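Acetyl-CoA acetyltransferase (Elizabethkingia anophelis NUHP1, PDB 6BN2) probably catalyses the reversible condensation of two acetyl-CoA molecules to acetoacetyl-CoA, as a member of the thiolase family with acetyl-CoA C-acetyltransferase activity. Local coordinates at residues Glu191-Ala196 / Ala351-His356; Val18-Gly23 / Gly38-Lys43; Phe321-Ala326 / Lys336-Asp341. All blocks are in the same frame, centred on the assembly; numbering follows the deposited sequence.

Contact 1 of 3, residues Glu191-Ala196 / Ala351-His356; sequences ERSAKA and AVALGH
Ser193 meets Ala353 and Leu354 where helix 179-198 lies against the short helix 351-354. The two backbones come close here: the CA atoms of Ser193 and Ala353 are 6.7 Å apart. The first bond of the Ser193 side chain is directed at the other segment. Its CB packs on Leu354 CD2 at 3.6 Å and more loosely on Ala353 CB at 4.0 Å. One bond further out, OG reaches into the angle between the same two neighbours. It lies 3.4 Å from Ala353 CB and 3.4 Å from Leu354 CD2, which approach it from directions roughly at right angles. Leu354 CG is nearly as close to Ser193 OG, at 3.5 Å. The hydroxyl therefore faces carbon on this side of the helix. Its polar need is met within its own helix, by a hydrogen bond with Ser189 O one turn back. The torsion fits this: OG stands beside the backbone N and anti to the carbonyl carbon (chi1 -64°). Leu354 starts out across the contact rather than at it, and its branch brings CD2 round to Ser193. The contact is small, buried and apolar apart from this hydroxyl. Ala353 also packs on Ser189 and Tyr190 of the long helix, and Tyr190 belongs to a calcium site. A bound calcium ion lies about 7 Å from the Ala353 side chain. The short helix ends at once: Gly355 N bonds to Ala351 O at 3.0 Å, and Gly355 then turns to positive phi. This backbone shape calls for glycine. His356 follows, the predicted proton acceptor, with ND1 bonded to Ser361. The arrangement is that of the Gly-His-Pro loop of the thiolase active site, whose leading helical turn rests here on helix 179-198.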
loop_
_atom_site.group_PDB
_atom_site.type_symbol
_atom_site.label_atom_id
_atom_site.label_comp_id
_atom_site.label_asym_id
_atom_site.label_seq_id
_atom_site.Cartn_x
_atom_site.Cartn_y
_atom_site.Cartn_z
ATOM N N GLU A 191 -8.192 23.745 -22.995
ATOM C CA GLU A 191 -9.044 24.931 -22.967
ATOM C C GLU A 191 -9.860 24.984 -21.685
ATOM O O GLU A 191 -9.991 26.046 -21.065
ATOM C CB GLU A 191 -9.971 24.931 -24.173
ATOM C CG GLU A 191 -9.294 25.207 -25.486
ATOM C CD GLU A 191 -10.244 25.021 -26.650
ATOM O OE1 GLU A 191 -11.247 24.287 -26.493
ATOM O OE2 GLU A 191 -9.976 25.588 -27.727
ATOM N N ARG A 192 -10.430 23.847 -21.283
ATOM C CA ARG A 192 -11.250 23.828 -20.079
ATOM C C ARG A 192 -10.412 24.116 -18.847
ATOM O O ARG A 192 -10.884 24.786 -17.920
ATOM C CB ARG A 192 -11.944 22.476 -19.936
ATOM C CG ARG A 192 -13.068 22.262 -20.934
ATOM C CD ARG A 192 -13.593 20.821 -20.776
ATOM N NE ARG A 192 -14.804 20.640 -21.539
ATOM C CZ ARG A 192 -15.581 19.570 -21.448
ATOM N NH1 ARG A 192 -15.247 18.599 -20.620
ATOM N NH2 ARG A 192 -16.683 19.479 -22.182
ATOM N N SER A 193 -9.173 23.609 -18.819
ATOM C CA SER A 193 -8.298 23.835 -17.669
ATOM C C SER A 193 -7.974 25.316 -17.525
ATOM O O SER A 193 -8.028 25.875 -16.424
ATOM C CB SER A 193 -7.007 23.032 -17.829
ATOM O OG SER A 193 -7.285 21.625 -17.825
ATOM N N ALA A 194 -7.595 25.955 -18.629
ATOM C CA ALA A 194 -7.275 27.380 -18.575
ATOM C C ALA A 194 -8.498 28.200 -18.183
ATOM O O ALA A 194 -8.388 29.170 -17.416
ATOM C CB ALA A 194 -6.723 27.838 -19.922
ATOM N N LYS A 195 -9.672 27.831 -18.705
ATOM C CA LYS A 195 -10.891 28.565 -18.385
ATOM C C LYS A 195 -11.248 28.418 -16.908
ATOM O O LYS A 195 -11.573 29.405 -16.236
ATOM C CB LYS A 195 -12.038 28.080 -19.279
ATOM C CG LYS A 195 -13.390 28.728 -19.001
ATOM C CD LYS A 195 -14.436 28.138 -19.956
ATOM C CE LYS A 195 -15.773 28.855 -19.875
ATOM N NZ LYS A 195 -16.581 28.386 -18.719
ATOM N N ALA A 196 -11.191 27.190 -16.379
ATOM C CA ALA A 196 -11.548 26.992 -14.976
ATOM C C ALA A 196 -10.578 27.727 -14.057
ATOM O O ALA A 196 -10.996 28.366 -13.079
ATOM C CB ALA A 196 -11.585 25.489 -14.644
ATOM N N ALA A 351 -6.468 15.375 -16.729
ATOM C CA ALA A 351 -5.044 15.083 -16.601
ATOM C C ALA A 351 -4.241 15.327 -17.875
ATOM O O ALA A 351 -3.027 15.560 -17.783
ATOM C CB ALA A 351 -4.867 13.630 -16.138
ATOM N N VAL A 352 -4.862 15.275 -19.056
ATOM C CA VAL A 352 -4.094 15.538 -20.275
ATOM C C VAL A 352 -3.527 16.945 -20.241
ATOM O O VAL A 352 -2.430 17.194 -20.744
ATOM C CB VAL A 352 -4.960 15.291 -21.529
ATOM C CG1 VAL A 352 -4.346 15.944 -22.780
ATOM C CG2 VAL A 352 -5.107 13.797 -21.761
ATOM N N ALA A 353 -4.239 17.875 -19.612
ATOM C CA ALA A 353 -3.765 19.245 -19.479
ATOM C C ALA A 353 -3.203 19.561 -18.102
ATOM O O ALA A 353 -2.265 20.356 -18.001
ATOM C CB ALA A 353 -4.906 20.219 -19.790
ATOM N N LEU A 354 -3.753 18.961 -17.048
ATOM C CA LEU A 354 -3.417 19.343 -15.677
ATOM C C LEU A 354 -2.271 18.536 -15.094
ATOM O O LEU A 354 -1.604 19.015 -14.167
ATOM C CB LEU A 354 -4.636 19.178 -14.762
ATOM C CG LEU A 354 -5.864 20.055 -15.073
ATOM C CD1 LEU A 354 -7.021 19.637 -14.176
ATOM C CD2 LEU A 354 -5.545 21.541 -14.919
ATOM N N GLY A 355 -2.042 17.338 -15.595
ATOM C CA GLY A 355 -0.994 16.486 -15.071
ATOM C C GLY A 355 -1.544 15.282 -14.324
ATOM O O GLY A 355 -2.727 15.187 -13.990
ATOM N N HIS A 356 -0.635 14.361 -14.016
ATOM C CA HIS A 356 -1.018 13.032 -13.550
ATOM C C HIS A 356 0.081 12.430 -12.664
ATOM O O HIS A 356 0.830 11.545 -13.088
ATOM C CB HIS A 356 -1.313 12.146 -14.765
ATOM C CG HIS A 356 -1.748 10.760 -14.434
ATOM N ND1 HIS A 356 -2.314 10.421 -13.220
ATOM C CD2 HIS A 356 -1.701 9.621 -15.163
ATOM C CE1 HIS A 356 -2.589 9.125 -13.217
ATOM N NE2 HIS A 356 -2.238 8.624 -14.388
#

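Contact 2 of 3, residues Val18-Gly23 / Gly38-Lys43; sequences VRTPMG and GAVAIK
Thr20 OG1 is gripped by two bonds while the methyl of the same residue faces helix 34-48. The hydroxyl donates to Pro21 O at 2.8 Å and also bonds to Ala261 N of strand 258-268. It sits above the plane of the Pro21 carbonyl, 40° out of it, and so misses the lone pairs. These two bonds fix the rotation of the side chain. OG1 lies between the backbone N and the carbonyl carbon (chi1 71°), and CG2 is thereby turned to the helix. There CG2 touches Val40 CG1 at 4.1 Å, the two side chains crossing at about a right angle. Ala41 lies a little further on, with 4.4 Å between Thr20 CG2 and Ala41 CB. Val18, two residues back on the strand, points at the helix too. Its CG2 presses on the backbone carbonyl of Ala41, 3.1 Å from Ala41 O. This is tight for a methyl against a carbonyl oxygen. Arg19 points the other way. Its NH1 reaches Thr20 O at 3.1 Å, a bent bond with an angle of 135° at the hydrogen. Salt bridges to Asp224 and Glu205 hold the rest of its guanidinium group. The contact thus joins the face of helix 34-48 that carries Val40 and Ala41 to the side of strand 12-24 that carries Val18. The small Ala41 also lies on Ala261 and Ala263 of the adjacent antiparallel strand 258-268, and Val40 touches Val209 of strand 209-211. Arg19 packs on Arg364 of helix 358-375.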
loop_
_atom_site.group_PDB
_atom_site.type_symbol
_atom_site.label_atom_id
_atom_site.label_comp_id
_atom_site.label_asym_id
_atom_site.label_seq_id
_atom_site.Cartn_x
_atom_site.Cartn_y
_atom_site.Cartn_z
ATOM N N VAL A 18 -8.557 18.724 -0.402
ATOM C CA VAL A 18 -7.649 19.700 -1.012
ATOM C C VAL A 18 -6.601 18.976 -1.849
ATOM O O VAL A 18 -6.442 17.754 -1.786
ATOM C CB VAL A 18 -6.935 20.595 0.026
ATOM C CG1 VAL A 18 -7.923 21.301 0.935
ATOM C CG2 VAL A 18 -5.938 19.738 0.862
ATOM N N ARG A 19 -5.867 19.764 -2.640
ATOM C CA ARG A 19 -4.767 19.218 -3.427
ATOM C C ARG A 19 -3.691 20.281 -3.563
ATOM O O ARG A 19 -3.995 21.471 -3.539
ATOM C CB ARG A 19 -5.229 18.799 -4.828
ATOM C CG ARG A 19 -5.751 19.997 -5.670
ATOM C CD ARG A 19 -6.101 19.461 -7.028
ATOM N NE ARG A 19 -6.478 20.437 -8.052
ATOM C CZ ARG A 19 -5.623 20.982 -8.914
ATOM N NH1 ARG A 19 -4.313 20.751 -8.803
ATOM N NH2 ARG A 19 -6.082 21.770 -9.878
ATOM N N THR A 20 -2.435 19.845 -3.728
ATOM C CA THR A 20 -1.405 20.773 -4.185
ATOM C C THR A 20 -1.655 21.115 -5.656
ATOM O O THR A 20 -2.357 20.387 -6.362
ATOM C CB THR A 20 0.005 20.170 -4.022
ATOM O OG1 THR A 20 0.196 19.115 -4.979
ATOM C CG2 THR A 20 0.219 19.587 -2.618
ATOM N N PRO A 21 -1.070 22.207 -6.158
ATOM C CA PRO A 21 -0.955 22.324 -7.612
ATOM C C PRO A 21 -0.062 21.197 -8.113
ATOM O O PRO A 21 0.705 20.598 -7.357
ATOM C CB PRO A 21 -0.301 23.706 -7.826
ATOM C CG PRO A 21 -0.160 24.343 -6.445
ATOM C CD PRO A 21 -0.219 23.194 -5.466
ATOM N N MET A 22 -0.155 20.903 -9.401
ATOM C CA MET A 22 0.651 19.835 -9.968
ATOM C C MET A 22 1.830 20.431 -10.713
ATOM O O MET A 22 1.664 21.343 -11.523
ATOM C CB MET A 22 -0.193 18.937 -10.867
ATOM C CG MET A 22 -1.122 18.091 -10.026
ATOM S SD MET A 22 -2.204 17.067 -10.988
ATOM C CE MET A 22 -3.498 18.228 -11.418
ATOM N N GLY A 23 3.020 19.929 -10.405
ATOM C CA GLY A 23 4.221 20.358 -11.091
ATOM C C GLY A 23 4.529 19.466 -12.284
ATOM O O GLY A 23 4.161 18.288 -12.325
ATOM N N GLY A 38 2.741 15.281 0.222
ATOM C CA GLY A 38 1.656 14.703 1.004
ATOM C C GLY A 38 1.413 15.472 2.291
ATOM O O GLY A 38 0.265 15.701 2.679
ATOM N N ALA A 39 2.495 15.878 2.968
ATOM C CA ALA A 39 2.360 16.685 4.182
ATOM C C ALA A 39 1.616 17.990 3.914
ATOM O O ALA A 39 0.768 18.399 4.715
ATOM C CB ALA A 39 3.737 16.981 4.773
ATOM N N VAL A 40 1.935 18.663 2.803
ATOM C CA VAL A 40 1.263 19.920 2.474
ATOM C C VAL A 40 -0.228 19.686 2.267
ATOM O O VAL A 40 -1.072 20.467 2.741
ATOM C CB VAL A 40 1.907 20.561 1.228
ATOM C CG1 VAL A 40 1.067 21.757 0.757
ATOM C CG2 VAL A 40 3.350 21.011 1.535
ATOM N N ALA A 41 -0.577 18.606 1.551
ATOM C CA ALA A 41 -1.986 18.350 1.280
ATOM C C ALA A 41 -2.726 17.981 2.559
ATOM O O ALA A 41 -3.833 18.473 2.808
ATOM C CB ALA A 41 -2.135 17.247 0.221
ATOM N N ILE A 42 -2.128 17.120 3.390
ATOM C CA ILE A 42 -2.807 16.717 4.618
ATOM C C ILE A 42 -2.986 17.914 5.539
ATOM O O ILE A 42 -4.065 18.127 6.102
ATOM C CB ILE A 42 -2.036 15.584 5.320
ATOM C CG1 ILE A 42 -2.052 14.314 4.478
ATOM C CG2 ILE A 42 -2.661 15.312 6.691
ATOM C CD1 ILE A 42 -1.062 13.237 5.011
ATOM N N LYS A 43 -1.927 18.715 5.721
ATOM C CA LYS A 43 -2.063 19.886 6.577
ATOM C C LYS A 43 -3.111 20.835 6.017
ATOM O O LYS A 43 -3.911 21.398 6.764
ATOM C CB LYS A 43 -0.725 20.604 6.726
ATOM C CG LYS A 43 -0.824 21.845 7.614
ATOM C CD LYS A 43 0.539 22.311 8.078
ATOM C CE LYS A 43 0.394 23.415 9.129
ATOM N NZ LYS A 43 -0.280 24.598 8.545
#

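Contact 3 of 3, residues Phe321-Ala326 / Lys336-Asp341; sequences FEFNEA and KILGLD
Leu340 sets one methyl over the face of the Phe321 ring. Its CD1 stands 4.0 Å above the ring centre, 8° off the normal, a clear CH-pi contact. The other branch reaches the far end of the same ring, with CD2 3.7 Å from Phe321 CZ. The leucine fork thus spans the ring from above its centre to CZ. Phe321 CG stands beside the backbone N (chi1 -58°), which puts the ring face under the fork. Phe323, two residues on, also points at this segment and comes from the direction opposite to Leu340. It was deposited in two conformers, so its closest distances are less certain. In the one described, its CE2 is 3.3 Å from Leu340 CD1 and its CZ is 3.5 Å from Leu338 CD1. In that conformer Leu340 CD1 touches both phenylalanines. Between the leucines the helix stops in a Schellman motif. Gly339 is its C-prime residue, with positive phi, and both leucines flanking it point at the strand. Gly339 belongs to a calcium site seen for this protein, and a calcium ion lies about 6 Å from the Leu340 side chain. The contact ties helix 328-338 to strand 320-323, an outermost strand of the main sheet within this chain. Helix 300-311 packs on both phenylalanines through Leu304. Glu322, between them, packs on helix 358-375, and strand 380-387 runs parallel alongside.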
loop_
_atom_site.group_PDB
_atom_site.type_symbol
_atom_site.label_atom_id
_atom_site.label_comp_id
_atom_site.label_asym_id
_atom_site.label_seq_id
_atom_site.Cartn_x
_atom_site.Cartn_y
_atom_site.Cartn_z
ATOM N N PHE A 321 -19.217 13.966 -13.981
ATOM C CA PHE A 321 -18.275 12.852 -13.915
ATOM C C PHE A 321 -16.852 13.383 -13.938
ATOM O O PHE A 321 -16.559 14.363 -14.632
ATOM C CB PHE A 321 -18.413 11.901 -15.113
ATOM C CG PHE A 321 -19.777 11.303 -15.272
ATOM C CD1 PHE A 321 -20.783 12.006 -15.930
ATOM C CD2 PHE A 321 -20.048 10.021 -14.802
ATOM C CE1 PHE A 321 -22.049 11.450 -16.107
ATOM C CE2 PHE A 321 -21.316 9.451 -14.969
ATOM C CZ PHE A 321 -22.312 10.166 -15.622
ATOM N N GLU A 322 -15.956 12.686 -13.232
ATOM C CA GLU A 322 -14.515 12.894 -13.382
ATOM C C GLU A 322 -13.917 11.547 -13.741
ATOM O O GLU A 322 -13.901 10.641 -12.905
ATOM C CB GLU A 322 -13.876 13.434 -12.102
ATOM C CG GLU A 322 -14.163 14.888 -11.834
ATOM C CD GLU A 322 -13.312 15.810 -12.688
ATOM O OE1 GLU A 322 -13.849 16.848 -13.129
ATOM O OE2 GLU A 322 -12.119 15.511 -12.908
ATOM N N PHE A 323 -13.463 11.403 -14.982
ATOM C CA PHE A 323 -12.743 10.218 -15.445
ATOM C C PHE A 323 -11.298 10.620 -15.695
ATOM O O PHE A 323 -11.045 11.502 -16.524
ATOM C CB PHE A 323 -13.341 9.671 -16.743
ATOM C CG PHE A 323 -14.550 8.821 -16.562
ATOM C CD1 PHE A 323 -14.421 7.464 -16.307
ATOM C CD2 PHE A 323 -15.816 9.353 -16.723
ATOM C CE1 PHE A 323 -15.545 6.655 -16.167
ATOM C CE2 PHE A 323 -16.936 8.557 -16.579
ATOM C CZ PHE A 323 -16.804 7.210 -16.300
ATOM N N ASN A 324 -10.350 9.967 -15.018
ATOM C CA ASN A 324 -8.979 10.422 -15.175
ATOM C C ASN A 324 -8.502 10.234 -16.610
ATOM O O ASN A 324 -8.744 9.197 -17.232
ATOM C CB ASN A 324 -8.027 9.710 -14.227
ATOM C CG ASN A 324 -6.693 10.447 -14.120
ATOM O OD1 ASN A 324 -6.654 11.638 -13.778
ATOM N ND2 ASN A 324 -5.605 9.756 -14.428
ATOM N N GLU A 325 -7.830 11.262 -17.135
ATOM C CA GLU A 325 -7.409 11.294 -18.536
ATOM C C GLU A 325 -5.974 10.791 -18.675
ATOM O O GLU A 325 -5.070 11.533 -19.033
ATOM C CB GLU A 325 -7.511 12.721 -19.087
ATOM C CG GLU A 325 -8.826 13.396 -18.882
ATOM C CD GLU A 325 -8.854 14.811 -19.442
ATOM O OE1 GLU A 325 -7.776 15.381 -19.720
ATOM O OE2 GLU A 325 -9.962 15.373 -19.586
ATOM N N ALA A 326 -5.763 9.501 -18.394
ATOM C CA ALA A 326 -4.415 8.967 -18.573
ATOM C C ALA A 326 -3.936 9.196 -20.002
ATOM O O ALA A 326 -2.761 9.505 -20.238
ATOM C CB ALA A 326 -4.382 7.480 -18.210
ATOM N N LYS A 336 -17.512 6.981 -24.781
ATOM C CA LYS A 336 -18.208 6.324 -25.878
ATOM C C LYS A 336 -18.922 5.066 -25.400
ATOM O O LYS A 336 -20.070 4.807 -25.784
ATOM C CB LYS A 336 -17.178 5.985 -26.959
ATOM C CG LYS A 336 -17.639 5.993 -28.372
ATOM C CD LYS A 336 -16.441 5.682 -29.278
ATOM C CE LYS A 336 -16.852 5.598 -30.734
ATOM N NZ LYS A 336 -15.676 5.407 -31.621
ATOM N N ILE A 337 -18.247 4.273 -24.566
ATOM C CA ILE A 337 -18.805 3.011 -24.091
ATOM C C ILE A 337 -20.015 3.262 -23.210
ATOM O O ILE A 337 -21.029 2.568 -23.319
ATOM C CB ILE A 337 -17.723 2.218 -23.340
ATOM C CG1 ILE A 337 -16.657 1.740 -24.328
ATOM C CG2 ILE A 337 -18.338 1.042 -22.565
ATOM C CD1 ILE A 337 -15.395 1.227 -23.605
ATOM N N LEU A 338 -19.918 4.245 -22.316
ATOM C CA LEU A 338 -20.993 4.564 -21.385
ATOM C C LEU A 338 -22.019 5.518 -21.971
ATOM O O LEU A 338 -23.060 5.740 -21.343
ATOM C CB LEU A 338 -20.412 5.172 -20.099
ATOM C CG LEU A 338 -19.536 4.236 -19.275
ATOM C CD1 LEU A 338 -18.802 5.035 -18.186
ATOM C CD2 LEU A 338 -20.388 3.129 -18.669
ATOM N N GLY A 339 -21.755 6.089 -23.143
ATOM C CA GLY A 339 -22.707 6.998 -23.751
ATOM C C GLY A 339 -22.796 8.327 -23.042
ATOM O O GLY A 339 -23.861 8.952 -23.036
ATOM N N LEU A 340 -21.701 8.782 -22.453
ATOM C CA LEU A 340 -21.739 9.992 -21.646
ATOM C C LEU A 340 -21.674 11.242 -22.505
ATOM O O LEU A 340 -21.001 11.287 -23.536
ATOM C CB LEU A 340 -20.588 10.019 -20.650
ATOM C CG LEU A 340 -20.495 8.815 -19.708
ATOM C CD1 LEU A 340 -19.384 9.048 -18.731
ATOM C CD2 LEU A 340 -21.813 8.598 -18.991
ATOM N N ASP A 341 -22.387 12.265 -22.052
ATOM C CA ASP A 341 -22.299 13.597 -22.626
ATOM C C ASP A 341 -20.969 14.232 -22.227
ATOM O O ASP A 341 -20.727 14.461 -21.043
ATOM C CB ASP A 341 -23.466 14.428 -22.106
ATOM C CG ASP A 341 -23.506 15.825 -22.679
ATOM O OD1 ASP A 341 -24.540 16.493 -22.458
ATOM O OD2 ASP A 341 -22.546 16.251 -23.362
#

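From the N terminus, contact 2 closes first. It brings helix 34-48 back onto strand 12-24 across a short loop. Contact 1 opens much later, at 191-196, and closes only at 351-356, so it spans a long run of chain and joins the N-terminal and C-terminal thiolase regions. Contact 3 opens and closes within that run, pairing 321-326 with 336-341 just before helix 351-354. Contacts 1 and 3 touch: Glu325 OE1 is 3.0 Å from Val352 N, a probable hydrogen bond. Contact 2 meets contact 1 by packing, with Met22 CE 3.4 Å from Leu354 O. Contacts 2 and 3 reach the same sheet without touching.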